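Local coordinates for uncharacterized protein (Vibrio parahaemolyticus, PDB 1ZBP), which is of unknown function but belongs to the ImpE family, pairing a helical N-terminal half with a C-terminal antiparallel beta-sheet domain, at residues L136-S141 and L255-V260; I173-I178 and E193-G198. All blocks are in the same frame, centred on the assembly; numbering follows the deposited sequence.

Interaction 1 (L136-S141 and L255-V260); sequences LANDTS and LQNLQV
Leu136 and Gln259 face each other as an antiparallel hydrogen-bonded pair, joining a tight beta hairpin to the last strand of the eight-stranded antiparallel sheet. The amide of Leu136 donates to Gln259 O at 2.8 Å, tilted 35° from that carbonyl's plane, while Gln259 N returns a bond to Leu136 O at 3.0 Å within the carbonyl plane. Beyond them, a weak bond from Asn138 N to Asn257 O (3.3 Å) carries the pairing into the turn, and Leu258 CA leans its hydrogen on Leu136 O. On the face that carries Ala137 and Leu258, Ala137 CB touches two leucine methyls, CD2 of Leu258 and CD1 of Leu255, each at 4.0 Å. With CG anti to its own N (chi1 179°), Leu255 reaches from the loop before the strand and brings CD1 to Ala137 CB; Trp243 of strand 242-245 packs against both leucines. A type I' turn from Ala137 to Thr140, closed by Ala137 N to Thr140 O and by the reverse bond, leads the chain into strand 140-147. On the other face, CB of Leu136 and CB of Gln259 touch at 3.7 Å, whereas the amide of Gln259 leads off to Lys262, whose NZ bonds to OE1.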
# COMPACT_ATOMS: atom_id res chain seq x y z
N LEU A 136 -2.36 0.26 -20.97
CA LEU A 136 -2.57 -1.07 -21.49
C LEU A 136 -2.51 -1.92 -20.23
O LEU A 136 -1.47 -2.00 -19.59
CB LEU A 136 -1.44 -1.46 -22.44
CG LEU A 136 -1.85 -1.67 -23.89
CD1 LEU A 136 -2.37 -0.38 -24.47
CD2 LEU A 136 -0.65 -2.17 -24.68
N ALA A 137 -3.64 -2.51 -19.85
CA ALA A 137 -3.69 -3.33 -18.63
C ALA A 137 -3.92 -4.79 -18.97
O ALA A 137 -5.00 -5.16 -19.41
CB ALA A 137 -4.77 -2.81 -17.69
N ASN A 138 -2.90 -5.60 -18.74
CA ASN A 138 -2.96 -7.03 -19.05
C ASN A 138 -3.16 -7.13 -20.56
O ASN A 138 -4.01 -7.89 -21.04
CB ASN A 138 -4.12 -7.71 -18.31
CG ASN A 138 -3.93 -7.75 -16.79
OD1 ASN A 138 -4.89 -8.00 -16.04
ND2 ASN A 138 -2.70 -7.51 -16.33
N ASP A 139 -2.39 -6.35 -21.32
CA ASP A 139 -2.45 -6.36 -22.78
C ASP A 139 -3.77 -5.80 -23.36
O ASP A 139 -4.00 -5.89 -24.56
CB ASP A 139 -2.21 -7.80 -23.27
CG ASP A 139 -1.74 -7.88 -24.72
OD1 ASP A 139 -1.68 -9.01 -25.27
OD2 ASP A 139 -1.42 -6.83 -25.32
N THR A 140 -4.64 -5.24 -22.52
CA THR A 140 -5.90 -4.68 -23.02
C THR A 140 -5.86 -3.15 -22.93
O THR A 140 -5.39 -2.60 -21.94
CB THR A 140 -7.11 -5.20 -22.20
OG1 THR A 140 -7.24 -6.62 -22.37
CG2 THR A 140 -8.40 -4.51 -22.66
N SER A 141 -6.34 -2.47 -23.97
CA SER A 141 -6.30 -1.01 -23.97
C SER A 141 -7.46 -0.34 -23.22
O SER A 141 -8.61 -0.74 -23.32
CB SER A 141 -6.27 -0.50 -25.41
OG SER A 141 -6.01 0.91 -25.45
N LEU A 255 -4.42 -7.32 -11.45
CA LEU A 255 -3.59 -6.51 -12.32
C LEU A 255 -2.16 -7.06 -12.29
O LEU A 255 -1.55 -7.12 -11.22
CB LEU A 255 -3.60 -5.05 -11.85
CG LEU A 255 -2.74 -4.09 -12.68
CD1 LEU A 255 -3.33 -3.94 -14.08
CD2 LEU A 255 -2.67 -2.73 -11.99
N GLN A 256 -1.64 -7.45 -13.45
CA GLN A 256 -0.28 -7.97 -13.55
C GLN A 256 0.69 -6.92 -14.08
O GLN A 256 1.77 -6.75 -13.52
CB GLN A 256 -0.20 -9.21 -14.46
CG GLN A 256 -0.65 -10.52 -13.85
CD GLN A 256 -2.16 -10.63 -13.74
OE1 GLN A 256 -2.88 -10.43 -14.73
NE2 GLN A 256 -2.65 -10.96 -12.54
N ASN A 257 0.33 -6.23 -15.15
CA ASN A 257 1.21 -5.21 -15.72
C ASN A 257 0.48 -4.01 -16.31
O ASN A 257 -0.66 -4.09 -16.76
CB ASN A 257 2.09 -5.80 -16.84
CG ASN A 257 2.05 -7.31 -16.89
OD1 ASN A 257 2.82 -8.00 -16.20
ND2 ASN A 257 1.14 -7.85 -17.72
N LEU A 258 1.17 -2.88 -16.29
CA LEU A 258 0.64 -1.65 -16.87
C LEU A 258 1.67 -1.18 -17.89
O LEU A 258 2.86 -1.15 -17.61
CB LEU A 258 0.44 -0.57 -15.81
CG LEU A 258 -0.86 -0.60 -15.01
CD1 LEU A 258 -0.84 0.55 -14.01
CD2 LEU A 258 -2.05 -0.49 -15.94
N GLN A 259 1.19 -0.80 -19.07
CA GLN A 259 2.03 -0.29 -20.16
C GLN A 259 1.38 1.00 -20.64
O GLN A 259 0.32 0.96 -21.27
CB GLN A 259 2.09 -1.31 -21.30
CG GLN A 259 3.44 -1.96 -21.48
CD GLN A 259 4.44 -1.05 -22.18
OE1 GLN A 259 4.29 0.17 -22.16
NE2 GLN A 259 5.47 -1.65 -22.79
N VAL A 260 2.01 2.14 -20.36
CA VAL A 260 1.49 3.46 -20.74
C VAL A 260 1.34 3.64 -22.26
O VAL A 260 2.15 3.15 -23.05
CB VAL A 260 2.39 4.60 -20.18
CG1 VAL A 260 3.75 4.64 -20.91
CG2 VAL A 260 1.69 5.94 -20.30

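Interaction 2 (I173-I178 and E193-G198); sequences INTLEI and EFDIDG
Strands 175-178 and 193-196 run antiparallel at 163°, their axes approaching to 4.7 Å, and the register slips by one residue between Ile173 and Thr175. Glu177 and Glu193 pair through two backbone bonds, Glu177 N reaching Glu193 O at 2.8 Å, nearly along the C=O axis. At the slip, Asp195 O takes two backbone donors, Asn174 N at 3.0 Å and Thr175 N at 3.3 Å, so a single carbonyl serves two successive N-H groups, those of the bulge.

The amide of Asn174 makes the polar side-chain contacts at the bulge. With CG beside its backbone N (chi1 -61°), the amide crosses the Asp197 side chain at about a right angle, and ND2 donates to Asp197 OD2 at 2.8 Å, striking the carboxylate from above its plane, 38° out. Weaker bonds run from the same nitrogen to OD2 and O of Asp195, and the two nearby carboxylates are consistent with the NH2, not the O, turned to them. Farther along the face that carries Thr175 and Asp195, Glu177 and Glu193 run side by side, and OE2 of the first comes to 3.2 Å from OE1 of the second, an acid pair that may raise the proton affinity of one of them; Glu203 adds a third acid near Glu193. The opposite face is apolar: Leu176 CD2 presses on Phe194 CB at 3.6 Å, and Ile173 CG1 meets Ile196 CG2, while from strand 155-159 Ile156 meets Ile173 and Leu158 meets Phe194. Together these features describe a beta hairpin carrying a classic beta bulge, with Asn174 and Thr175 as its paired residues opposite Asp195.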
# COMPACT_ATOMS: atom_id res chain seq x y z
N ILE A 173 3.62 6.87 -14.68
CA ILE A 173 4.04 5.50 -14.91
C ILE A 173 4.18 5.15 -16.38
O ILE A 173 3.30 5.44 -17.19
CB ILE A 173 3.05 4.48 -14.28
CG1 ILE A 173 3.01 4.63 -12.76
CG2 ILE A 173 3.45 3.07 -14.67
CD1 ILE A 173 1.85 3.90 -12.10
N ASN A 174 5.31 4.52 -16.72
CA ASN A 174 5.59 4.06 -18.07
C ASN A 174 5.33 2.54 -18.10
O ASN A 174 4.57 2.06 -18.93
CB ASN A 174 7.04 4.36 -18.46
CG ASN A 174 7.37 5.86 -18.43
OD1 ASN A 174 6.67 6.69 -19.02
ND2 ASN A 174 8.46 6.20 -17.74
N THR A 175 5.96 1.79 -17.21
CA THR A 175 5.71 0.35 -17.14
C THR A 175 5.51 -0.01 -15.67
O THR A 175 6.06 0.65 -14.78
CB THR A 175 6.88 -0.52 -17.69
OG1 THR A 175 8.10 -0.16 -17.02
CG2 THR A 175 7.04 -0.33 -19.21
N LEU A 176 4.70 -1.03 -15.40
CA LEU A 176 4.48 -1.44 -14.01
C LEU A 176 4.20 -2.93 -14.02
O LEU A 176 3.46 -3.42 -14.87
CB LEU A 176 3.30 -0.67 -13.39
CG LEU A 176 3.04 -0.72 -11.88
CD1 LEU A 176 2.28 -1.96 -11.54
CD2 LEU A 176 4.35 -0.64 -11.09
N GLU A 177 4.81 -3.65 -13.10
CA GLU A 177 4.60 -5.09 -13.04
C GLU A 177 4.37 -5.50 -11.59
O GLU A 177 5.19 -5.21 -10.71
CB GLU A 177 5.81 -5.83 -13.61
CG GLU A 177 5.68 -7.36 -13.59
CD GLU A 177 7.02 -8.09 -13.79
OE1 GLU A 177 7.03 -9.35 -13.71
OE2 GLU A 177 8.06 -7.41 -14.03
N ILE A 178 3.25 -6.16 -11.35
CA ILE A 178 2.93 -6.61 -10.01
C ILE A 178 3.20 -8.11 -9.96
O ILE A 178 2.58 -8.88 -10.69
CB ILE A 178 1.47 -6.34 -9.68
CG1 ILE A 178 1.16 -4.86 -9.96
CG2 ILE A 178 1.20 -6.65 -8.21
CD1 ILE A 178 -0.25 -4.47 -9.65
N GLU A 193 7.98 -4.21 -10.02
CA GLU A 193 9.06 -3.73 -10.89
C GLU A 193 8.40 -2.61 -11.68
O GLU A 193 7.34 -2.82 -12.26
CB GLU A 193 9.51 -4.83 -11.86
CG GLU A 193 10.93 -5.35 -11.65
CD GLU A 193 10.96 -6.77 -11.11
OE1 GLU A 193 10.26 -7.64 -11.70
OE2 GLU A 193 11.69 -7.02 -10.12
N PHE A 194 9.02 -1.44 -11.71
CA PHE A 194 8.44 -0.32 -12.44
C PHE A 194 9.46 0.47 -13.27
O PHE A 194 10.63 0.11 -13.38
CB PHE A 194 7.74 0.61 -11.46
CG PHE A 194 8.63 1.08 -10.34
CD1 PHE A 194 9.63 2.02 -10.57
CD2 PHE A 194 8.47 0.58 -9.06
CE1 PHE A 194 10.45 2.46 -9.53
CE2 PHE A 194 9.30 1.00 -8.02
CZ PHE A 194 10.28 1.94 -8.25
N ASP A 195 8.96 1.56 -13.86
CA ASP A 195 9.73 2.48 -14.68
C ASP A 195 8.84 3.71 -14.74
O ASP A 195 7.97 3.80 -15.60
CB ASP A 195 9.95 1.92 -16.08
CG ASP A 195 10.61 2.92 -17.03
OD1 ASP A 195 10.90 2.54 -18.19
OD2 ASP A 195 10.83 4.09 -16.64
N ILE A 196 9.03 4.62 -13.80
CA ILE A 196 8.22 5.83 -13.76
C ILE A 196 9.10 7.06 -13.95
O ILE A 196 10.29 7.05 -13.62
CB ILE A 196 7.44 5.96 -12.41
CG1 ILE A 196 8.35 6.51 -11.32
CG2 ILE A 196 6.94 4.58 -11.95
CD1 ILE A 196 7.79 7.75 -10.65
N ASP A 197 8.51 8.12 -14.50
CA ASP A 197 9.21 9.37 -14.72
C ASP A 197 9.64 9.93 -13.37
O ASP A 197 8.83 10.01 -12.45
CB ASP A 197 8.27 10.36 -15.42
CG ASP A 197 7.77 9.83 -16.75
OD1 ASP A 197 6.71 10.30 -17.23
OD2 ASP A 197 8.45 8.94 -17.30
N GLY A 198 10.91 10.30 -13.26
CA GLY A 198 11.41 10.85 -12.01
C GLY A 198 12.13 9.85 -11.13
O GLY A 198 12.70 10.23 -10.09

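Interactions 1 and 2 lie about 12 Å apart, centre to centre, in one eight-stranded antiparallel sheet, where strands 257-260 and 173-178 are neighbours. Across the sheet the order runs 189-196, 173-178, 257-260, 135-137, so the two contacts flank the junction between 173-178 and 257-260. Bonds probably stitch them together: Leu258 N to Leu176 O at 2.8 Å and Gln256 O to Ile178 N at 2.7 Å. Along the chain, interaction 2 is a local hairpin nested within the long loop that interaction 1 closes. The last strand thus slots between strand 135-137 and this hairpin, drawing distant parts of the sequence into a single ImpE-family sheet.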